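Porin protein associated with imipenem resistance (Acinetobacter baumannii, PDB 4FUV) forms an eight-stranded beta-barrel in the outer membrane and is linked to the uptake of ornithine and imipenem. Local coordinates at residues F120-Q125 / N199-K204; Q125-G130 / Q192-A197. All blocks are in the same frame, centred on the assembly; numbering follows the deposited sequence.

Interaction 1 (F120-Q125 / N199-K204)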
loop_
_atom_site.group_PDB
_atom_site.type_symbol
_atom_site.label_atom_id
_atom_site.label_comp_id
_atom_site.label_asym_id
_atom_site.label_seq_id
_atom_site.Cartn_x
_atom_site.Cartn_y
_atom_site.Cartn_z
ATOM N N PHE A 120 13.907 -1.699 -11.776
ATOM C CA PHE A 120 12.759 -2.485 -12.172
ATOM C C PHE A 120 13.182 -3.933 -11.985
ATOM O O PHE A 120 14.380 -4.230 -11.899
ATOM C CB PHE A 120 12.372 -2.197 -13.629
ATOM C CG PHE A 120 13.438 -2.575 -14.644
ATOM C CD1 PHE A 120 14.552 -1.769 -14.837
ATOM C CD2 PHE A 120 13.310 -3.724 -15.414
ATOM C CE1 PHE A 120 15.524 -2.113 -15.760
ATOM C CE2 PHE A 120 14.287 -4.069 -16.354
ATOM C CZ PHE A 120 15.383 -3.269 -16.525
ATOM N N ARG A 121 12.210 -4.832 -11.928
ATOM C CA ARG A 121 12.473 -6.224 -11.551
ATOM C C ARG A 121 11.980 -7.163 -12.643
ATOM O O ARG A 121 10.862 -7.008 -13.135
ATOM C CB ARG A 121 11.751 -6.543 -10.234
ATOM C CG ARG A 121 12.122 -7.860 -9.566
ATOM C CD ARG A 121 11.606 -7.837 -8.109
ATOM N NE ARG A 121 11.835 -9.084 -7.377
ATOM C CZ ARG A 121 13.005 -9.467 -6.875
ATOM N NH1 ARG A 121 14.088 -8.713 -7.040
ATOM N NH2 ARG A 121 13.100 -10.617 -6.212
ATOM N N VAL A 122 12.819 -8.119 -13.039
ATOM C CA VAL A 122 12.435 -9.090 -14.062
ATOM C C VAL A 122 12.834 -10.487 -13.600
ATOM O O VAL A 122 13.997 -10.726 -13.253
ATOM C CB VAL A 122 13.081 -8.780 -15.440
ATOM C CG1 VAL A 122 12.631 -9.797 -16.486
ATOM C CG2 VAL A 122 12.724 -7.368 -15.899
ATOM N N ASN A 123 11.870 -11.405 -13.574
ATOM C CA ASN A 123 12.124 -12.766 -13.087
ATOM C C ASN A 123 12.807 -12.782 -11.708
ATOM O O ASN A 123 13.773 -13.518 -11.488
ATOM C CB ASN A 123 12.969 -13.540 -14.107
ATOM C CG ASN A 123 13.020 -15.028 -13.822
ATOM O OD1 ASN A 123 12.004 -15.644 -13.512
ATOM N ND2 ASN A 123 14.215 -15.611 -13.913
ATOM N N ASN A 124 12.314 -11.954 -10.792
ATOM C CA ASN A 124 12.822 -11.909 -9.411
ATOM C C ASN A 124 14.263 -11.427 -9.297
ATOM O O ASN A 124 14.961 -11.738 -8.329
ATOM C CB ASN A 124 12.649 -13.265 -8.707
ATOM C CG ASN A 124 11.202 -13.717 -8.679
ATOM O OD1 ASN A 124 10.296 -12.903 -8.525
ATOM N ND2 ASN A 124 10.979 -15.014 -8.856
ATOM N N GLN A 125 14.703 -10.672 -10.295
ATOM C CA GLN A 125 16.021 -10.058 -10.262
ATOM C C GLN A 125 15.876 -8.564 -10.511
ATOM O O GLN A 125 15.086 -8.135 -11.363
ATOM C CB GLN A 125 16.958 -10.689 -11.293
ATOM C CG GLN A 125 18.360 -10.099 -11.269
ATOM C CD GLN A 125 19.326 -10.791 -12.216
ATOM O OE1 GLN A 125 19.298 -12.013 -12.371
ATOM N NE2 GLN A 125 20.207 -10.009 -12.836
ATOM N N ASN A 199 13.482 -13.715 -21.091
ATOM C CA ASN A 199 13.198 -15.070 -21.576
ATOM C C ASN A 199 12.794 -16.054 -20.484
ATOM O O ASN A 199 12.016 -16.974 -20.731
ATOM C CB ASN A 199 14.421 -15.631 -22.313
ATOM C CG ASN A 199 14.681 -14.922 -23.616
ATOM O OD1 ASN A 199 13.780 -14.298 -24.177
ATOM N ND2 ASN A 199 15.912 -15.018 -24.117
ATOM N N ALA A 200 13.353 -15.883 -19.288
ATOM C CA ALA A 200 12.964 -16.717 -18.161
ATOM C C ALA A 200 11.495 -16.474 -17.853
ATOM O O ALA A 200 10.741 -17.417 -17.632
ATOM C CB ALA A 200 13.799 -16.413 -16.952
ATOM N N GLU A 201 11.098 -15.202 -17.859
ATOM C CA GLU A 201 9.709 -14.829 -17.598
ATOM C C GLU A 201 8.757 -15.317 -18.687
ATOM O O GLU A 201 7.665 -15.777 -18.390
ATOM C CB GLU A 201 9.569 -13.328 -17.385
ATOM C CG GLU A 201 9.490 -12.964 -15.904
ATOM C CD GLU A 201 9.156 -11.510 -15.686
ATOM O OE1 GLU A 201 9.234 -11.040 -14.533
ATOM O OE2 GLU A 201 8.810 -10.838 -16.674
ATOM N N ALA A 202 9.189 -15.237 -19.940
ATOM C CA ALA A 202 8.405 -15.788 -21.032
ATOM C C ALA A 202 8.203 -17.276 -20.790
ATOM O O ALA A 202 7.089 -17.781 -20.930
ATOM C CB ALA A 202 9.079 -15.540 -22.379
ATOM N N ARG A 203 9.269 -17.968 -20.394
ATOM C CA ARG A 203 9.173 -19.403 -20.151
ATOM C C ARG A 203 8.225 -19.771 -19.012
ATOM O O ARG A 203 7.516 -20.770 -19.107
ATOM C CB ARG A 203 10.555 -20.022 -19.921
ATOM C CG ARG A 203 11.397 -20.078 -21.179
ATOM N N LYS A 204 8.216 -18.981 -17.941
ATOM C CA LYS A 204 7.295 -19.243 -16.831
ATOM C C LYS A 204 5.860 -19.154 -17.300
ATOM O O LYS A 204 5.020 -19.987 -16.952
ATOM C CB LYS A 204 7.509 -18.269 -15.668
ATOM C CG LYS A 204 8.840 -18.428 -14.934
ATOM C CD LYS A 204 8.658 -18.152 -13.443
ATOM C CE LYS A 204 9.969 -17.815 -12.738
ATOM N NZ LYS A 204 11.095 -18.726 -13.081
HETATM O O HOH W 1 9.772 -10.588 -11.129
#

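Interaction 2 (Q125-G130 / Q192-A197)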
loop_
_atom_site.group_PDB
_atom_site.type_symbol
_atom_site.label_atom_id
_atom_site.label_comp_id
_atom_site.label_asym_id
_atom_site.label_seq_id
_atom_site.Cartn_x
_atom_site.Cartn_y
_atom_site.Cartn_z
ATOM N N GLN A 125 14.703 -10.672 -10.295
ATOM C CA GLN A 125 16.021 -10.058 -10.262
ATOM C C GLN A 125 15.876 -8.564 -10.511
ATOM O O GLN A 125 15.086 -8.135 -11.363
ATOM C CB GLN A 125 16.958 -10.689 -11.293
ATOM C CG GLN A 125 18.360 -10.099 -11.269
ATOM C CD GLN A 125 19.326 -10.791 -12.216
ATOM O OE1 GLN A 125 19.298 -12.013 -12.371
ATOM N NE2 GLN A 125 20.207 -10.009 -12.836
ATOM N N ASP A 126 16.609 -7.775 -9.737
ATOM C CA ASP A 126 16.565 -6.327 -9.877
ATOM C C ASP A 126 17.529 -5.858 -10.964
ATOM O O ASP A 126 18.644 -6.375 -11.075
ATOM C CB ASP A 126 16.917 -5.654 -8.554
ATOM C CG ASP A 126 15.879 -5.927 -7.467
ATOM O OD1 ASP A 126 14.682 -6.056 -7.794
ATOM O OD2 ASP A 126 16.264 -6.009 -6.290
ATOM N N PHE A 127 17.071 -4.883 -11.749
ATOM C CA PHE A 127 17.856 -4.247 -12.793
ATOM C C PHE A 127 17.679 -2.738 -12.682
ATOM O O PHE A 127 16.690 -2.267 -12.136
ATOM C CB PHE A 127 17.387 -4.687 -14.180
ATOM C CG PHE A 127 17.679 -6.125 -14.502
ATOM C CD1 PHE A 127 16.809 -7.125 -14.102
ATOM C CD2 PHE A 127 18.810 -6.471 -15.236
ATOM C CE1 PHE A 127 17.066 -8.454 -14.408
ATOM C CE2 PHE A 127 19.079 -7.791 -15.546
ATOM C CZ PHE A 127 18.193 -8.792 -15.130
ATOM N N ILE A 128 18.642 -1.985 -13.205
ATOM C CA ILE A 128 18.517 -0.536 -13.275
ATOM C C ILE A 128 18.754 -0.086 -14.710
ATOM O O ILE A 128 19.812 -0.356 -15.280
ATOM C CB ILE A 128 19.521 0.183 -12.345
ATOM C CG1 ILE A 128 19.033 0.129 -10.889
ATOM C CG2 ILE A 128 19.694 1.641 -12.773
ATOM C CD1 ILE A 128 20.070 0.638 -9.871
ATOM N N ALA A 129 17.773 0.612 -15.277
ATOM C CA ALA A 129 17.827 1.043 -16.669
ATOM C C ALA A 129 18.963 2.037 -16.919
ATOM O O ALA A 129 19.188 2.953 -16.123
ATOM C CB ALA A 129 16.497 1.655 -17.079
ATOM N N GLY A 130 19.655 1.862 -18.039
ATOM C CA GLY A 130 20.713 2.776 -18.438
ATOM C C GLY A 130 20.198 4.131 -18.886
ATOM O O GLY A 130 18.996 4.403 -18.840
ATOM N N GLN A 192 21.426 -13.373 -13.839
ATOM C CA GLN A 192 20.955 -13.315 -15.213
ATOM C C GLN A 192 21.211 -11.969 -15.848
ATOM O O GLN A 192 21.132 -10.934 -15.194
ATOM C CB GLN A 192 19.430 -13.572 -15.254
ATOM C CG GLN A 192 19.031 -15.000 -14.905
ATOM C CD GLN A 192 17.527 -15.251 -15.046
ATOM O OE1 GLN A 192 16.702 -14.559 -14.437
ATOM N NE2 GLN A 192 17.172 -16.244 -15.858
ATOM N N SER A 193 21.482 -11.980 -17.145
ATOM C CA SER A 193 21.436 -10.754 -17.921
ATOM C C SER A 193 19.970 -10.396 -18.135
ATOM O O SER A 193 19.080 -11.239 -17.953
ATOM C CB SER A 193 22.080 -10.981 -19.281
ATOM O OG SER A 193 21.290 -11.897 -20.023
ATOM N N LEU A 194 19.719 -9.152 -18.521
ATOM C CA LEU A 194 18.360 -8.695 -18.812
ATOM C C LEU A 194 17.659 -9.603 -19.825
ATOM O O LEU A 194 16.502 -9.973 -19.624
ATOM C CB LEU A 194 18.386 -7.252 -19.335
ATOM C CG LEU A 194 17.021 -6.642 -19.676
ATOM C CD1 LEU A 194 16.050 -6.864 -18.522
ATOM C CD2 LEU A 194 17.170 -5.156 -19.958
ATOM N N GLU A 195 18.364 -9.952 -20.908
ATOM C CA GLU A 195 17.797 -10.793 -21.964
ATOM C C GLU A 195 17.356 -12.155 -21.425
ATOM O O GLU A 195 16.288 -12.656 -21.771
ATOM C CB GLU A 195 18.795 -10.981 -23.121
ATOM C CG GLU A 195 18.985 -9.760 -24.006
ATOM C CD GLU A 195 19.982 -8.733 -23.442
ATOM O OE1 GLU A 195 20.520 -8.925 -22.320
ATOM O OE2 GLU A 195 20.225 -7.722 -24.137
ATOM N N GLU A 196 18.174 -12.741 -20.560
ATOM C CA GLU A 196 17.874 -14.048 -20.000
ATOM C C GLU A 196 16.742 -13.981 -18.994
ATOM O O GLU A 196 15.927 -14.898 -18.900
ATOM C CB GLU A 196 19.117 -14.613 -19.318
ATOM C CG GLU A 196 20.209 -14.999 -20.292
ATOM C CD GLU A 196 21.529 -15.280 -19.595
ATOM O OE1 GLU A 196 21.824 -14.605 -18.585
ATOM O OE2 GLU A 196 22.265 -16.175 -20.054
ATOM N N ALA A 197 16.724 -12.907 -18.215
ATOM C CA ALA A 197 15.672 -12.705 -17.239
ATOM C C ALA A 197 14.338 -12.587 -17.994
ATOM O O ALA A 197 13.351 -13.226 -17.624
ATOM C CB ALA A 197 15.950 -11.464 -16.378
HETATM O O HOH W 2 17.751 -14.125 -12.191
#

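Interaction 1 (F120-Q125 / N199-K204)
Glu201 OE1 is approached from two quarters: by the backbone N of Asn123, which donates a nearly straight hydrogen bond (N to OE1 2.8 Å, 170° at the hydrogen), and by a water that gives it a weak, long bond while accepting from Asn124 N. The two amides belong to a type I' beta turn, Val122 to Gln125, which joins strands 119-122 and 125-129 into a tight beta-hairpin, closed at its end by Val122 N to Gln125 O and Gln125 N to Val122 O. A helix side chain thus takes hold of the hairpin's tip. The Asn123 N-H comes down on the carboxylate from above its plane, 53° out of it. Glu201 runs extended beyond CG, which carries the carboxylate from helix 194-207 across to the turn; on the way it crosses Val122 at about a right angle, with CD 4.0 Å from Val122 CG1. Asn123 reaches toward the helix with its own side chain. Its CG stands anti to the backbone N (chi1 -168°), and the amide lies against the methyl of Ala200, ND2 to CB 3.2 Å, while that same ND2 donates to Gln192 OE1 just ahead of the helix. Across the hairpin itself, Arg121 forms a salt bridge with Asp126. From the following helical turn Lys204 bends at chi2 and chi4 and crosses the Asn123 side chain at about a right angle, bringing its CE to 3.1 Å from Asn123 OD1.

Interaction 2 (Q125-G130 / Q192-A197)
Leu194 sets CD1 squarely over the centre of the Phe127 ring, a CH-pi contact in which the methyl stands 4.2 Å from the centroid and only 5° off the ring normal. The leucine's CG is anti to its backbone N (chi1 -180°), and the next torsion turns CD1 over the ring. The far end of the phenylalanine reaches the backbone at the start of the helix: CE2 comes to 3.3 Å from Leu194 N. Ala197, one turn on, brings its methyl obliquely to the ring, 3.7 Å from Phe127 CZ. Beside the aromatic, the Gln125 and Gln192 side chains cross at a slant, their amide planes 47° apart, yet it is the backbone of Gln192 that Gln125 grips. Gln125 OE1 accepts from Gln192 N (2.9 Å) on a lone pair in the carbonyl plane, and NE2 donates to Gln192 O (2.7 Å) with that oxygen tilted from the amide plane; a side-chain amide thereby pairs with the backbone N and O of one residue. This happens just before helix 194-207, whose first turn is fastened by a capping box: Ser193 is the N-cap, with OG accepting from Glu196 N, while Ser193 N donates to Glu196 OE1 on its anti lone pair. Thr188 also binds Gln125 NE2, so this buried amide nitrogen has two acceptors. On the other face of strand 125-129, Asp126 pairs with Arg118 of the second subunit. The two glutamine side chains meet through a water that donates to both carbonyl oxygens, 2.6 Å from Gln125 OE1 and 2.5 Å from Gln192 OE1, which also accepts from Asn123 ND2.

In the fold
Centred about 9 Å apart, interactions 1 and 2 dock the turn and the second strand of one beta-hairpin, strands 119-122 and 125-129, on helix 194-207 and the residues just before it. Along the chain 125-130 with 192-197 is nested inside 120-125 with 199-204: the hairpin runs away from its turn as the helix is traced back to its N-terminus. Gln125 belongs to both, and Asn123 ND2 to Gln192 OE1 ties them directly. Both lie on the same side of the chain's centre, on an extension of the eight-stranded barrel where strand 125-129 also pairs with strand 177-187. Hairpin and helix pack against each other there, and the hairpin also meets the second subunit.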